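Side-chain contact in copper homeostasis operon regulatory protein (Thermus thermophilus, PDB 3AAI), which probably represses transcription of a copper-responsive operon by binding its regulatory DNA: residues R32-D36 with E37-C41. Sequence-based numbering, arbitrary orientation.
Sequences RMLED and EKVYC
Asp36 and Lys38 meet where the chain leaves helix 10-34: the backbone is extended at Asp36, turns back into a helical conformation at Glu37, and is extended again at Lys38. The Asp36 carboxylate spans this bend. With CG anti to the backbone N (chi1 177°), its OD2 lies 2.9 Å from Lys38 N. An N-H...O angle of 153° supports a hydrogen bond. The donor nevertheless arrives 65° out of the carboxylate plane. Lys38 O stands 3.1 Å from Asp36 OD1, two acceptors facing each other with no bond between them.

Val39 packs on the inner side of the bend. Its CG2 sits 3.5 Å from Met33 O in the last helical turn and 3.1 Å from Asp36 O in the loop beyond it, while CG1 approaches Leu34 CD2 at 4.4 Å, a loose apolar contact. Val39 also touches Val44 of helix 41-69, as does Met33 (selenomethionine). Lys38 and Val39 pair antiparallel with a strand of the second subunit, whose Arg17 takes Glu35 in a salt bridge.

A side-chain oxygen accepting the N-H two residues on defines an Asx turn, here within the short connection between helices 10-34 and 41-69 of the all-alpha CsoR fold.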
loop_
_atom_site.group_PDB
_atom_site.type_symbol
_atom_site.label_atom_id
_atom_site.label_comp_id
_atom_site.label_asym_id
_atom_site.label_seq_id
_atom_site.Cartn_x
_atom_site.Cartn_y
_atom_site.Cartn_z
ATOM N N ARG A 32 -11.360 16.751 15.117
ATOM C CA ARG A 32 -11.290 17.598 16.309
ATOM C C ARG A 32 -9.833 17.913 16.650
ATOM O O ARG A 32 -9.511 19.028 17.057
ATOM C CB ARG A 32 -11.953 16.921 17.516
ATOM C CG ARG A 32 -12.406 17.913 18.584
ATOM C CD ARG A 32 -13.029 17.229 19.787
ATOM N NE ARG A 32 -12.019 16.880 20.774
ATOM C CZ ARG A 32 -11.687 17.650 21.803
ATOM N NH1 ARG A 32 -12.297 18.812 21.993
ATOM N NH2 ARG A 32 -10.725 17.267 22.625
HETATM N N MSE A 33 -8.962 16.922 16.489
HETATM C CA MSE A 33 -7.540 17.097 16.762
HETATM C C MSE A 33 -6.968 18.218 15.893
HETATM O O MSE A 33 -6.212 19.060 16.371
HETATM C CB MSE A 33 -6.780 15.803 16.470
HETATM C CG MSE A 33 -7.100 14.664 17.428
HETATM SE SE MSE A 33 -6.263 13.010 16.895
HETATM C CE MSE A 33 -4.498 13.311 17.639
ATOM N N LEU A 34 -7.332 18.216 14.616
ATOM C CA LEU A 34 -6.853 19.233 13.690
ATOM C C LEU A 34 -7.478 20.596 13.944
ATOM O O LEU A 34 -6.834 21.620 13.731
ATOM C CB LEU A 34 -7.108 18.798 12.243
ATOM C CG LEU A 34 -6.179 17.672 11.778
ATOM C CD1 LEU A 34 -6.628 17.141 10.440
ATOM C CD2 LEU A 34 -4.756 18.194 11.701
ATOM N N GLU A 35 -8.722 20.617 14.409
ATOM C CA GLU A 35 -9.388 21.884 14.680
ATOM C C GLU A 35 -8.782 22.531 15.914
ATOM O O GLU A 35 -9.257 23.555 16.397
ATOM C CB GLU A 35 -10.890 21.671 14.863
ATOM C CG GLU A 35 -11.549 21.083 13.623
ATOM C CD GLU A 35 -13.047 20.899 13.778
ATOM O OE1 GLU A 35 -13.470 20.332 14.804
ATOM O OE2 GLU A 35 -13.797 21.311 12.870
ATOM N N ASP A 36 -7.728 21.908 16.424
ATOM C CA ASP A 36 -7.016 22.426 17.578
ATOM C C ASP A 36 -5.760 23.089 17.025
ATOM O O ASP A 36 -5.061 22.513 16.195
ATOM C CB ASP A 36 -6.643 21.287 18.527
ATOM C CG ASP A 36 -5.823 21.758 19.714
ATOM O OD1 ASP A 36 -5.523 20.924 20.594
ATOM O OD2 ASP A 36 -5.476 22.959 19.766
ATOM N N GLU A 37 -5.483 24.306 17.473
ATOM C CA GLU A 37 -4.319 25.035 16.999
ATOM C C GLU A 37 -3.028 24.260 17.251
ATOM O O GLU A 37 -2.123 24.256 16.417
ATOM C CB GLU A 37 -4.273 26.412 17.663
ATOM C CG GLU A 37 -5.525 27.241 17.373
ATOM C CD GLU A 37 -5.455 28.650 17.925
ATOM O OE1 GLU A 37 -6.417 29.420 17.709
ATOM O OE2 GLU A 37 -4.443 28.990 18.571
ATOM N N LYS A 38 -2.954 23.589 18.396
ATOM C CA LYS A 38 -1.780 22.799 18.746
ATOM C C LYS A 38 -2.059 21.352 18.347
ATOM O O LYS A 38 -3.056 20.770 18.773
ATOM C CB LYS A 38 -1.515 22.899 20.248
ATOM C CG LYS A 38 -1.473 24.334 20.756
ATOM C CD LYS A 38 -0.415 25.145 20.019
ATOM C CE LYS A 38 -0.427 26.604 20.450
ATOM N NZ LYS A 38 0.686 27.366 19.821
ATOM N N VAL A 39 -1.180 20.778 17.529
ATOM C CA VAL A 39 -1.367 19.410 17.055
ATOM C C VAL A 39 -0.149 18.498 17.186
ATOM O O VAL A 39 0.987 18.907 16.943
ATOM C CB VAL A 39 -1.795 19.407 15.568
ATOM C CG1 VAL A 39 -2.027 17.980 15.089
ATOM C CG2 VAL A 39 -3.048 20.247 15.390
ATOM N N TYR A 40 -0.406 17.250 17.563
ATOM C CA TYR A 40 0.639 16.241 17.704
ATOM C C TYR A 40 0.682 15.439 16.403
ATOM O O TYR A 40 0.000 14.423 16.264
ATOM C CB TYR A 40 0.316 15.323 18.886
ATOM C CG TYR A 40 0.470 16.001 20.230
ATOM C CD1 TYR A 40 1.732 16.185 20.795
ATOM C CD2 TYR A 40 -0.638 16.493 20.919
ATOM C CE1 TYR A 40 1.890 16.846 22.009
ATOM C CE2 TYR A 40 -0.492 17.157 22.137
ATOM C CZ TYR A 40 0.776 17.329 22.674
ATOM O OH TYR A 40 0.936 17.985 23.873
ATOM N N CYS A 41 1.477 15.915 15.450
ATOM C CA CYS A 41 1.609 15.277 14.141
ATOM C C CYS A 41 1.694 13.760 14.160
ATOM O O CYS A 41 0.989 13.087 13.412
ATOM C CB CYS A 41 2.828 15.834 13.406
ATOM S SG CYS A 41 2.621 17.525 12.852
#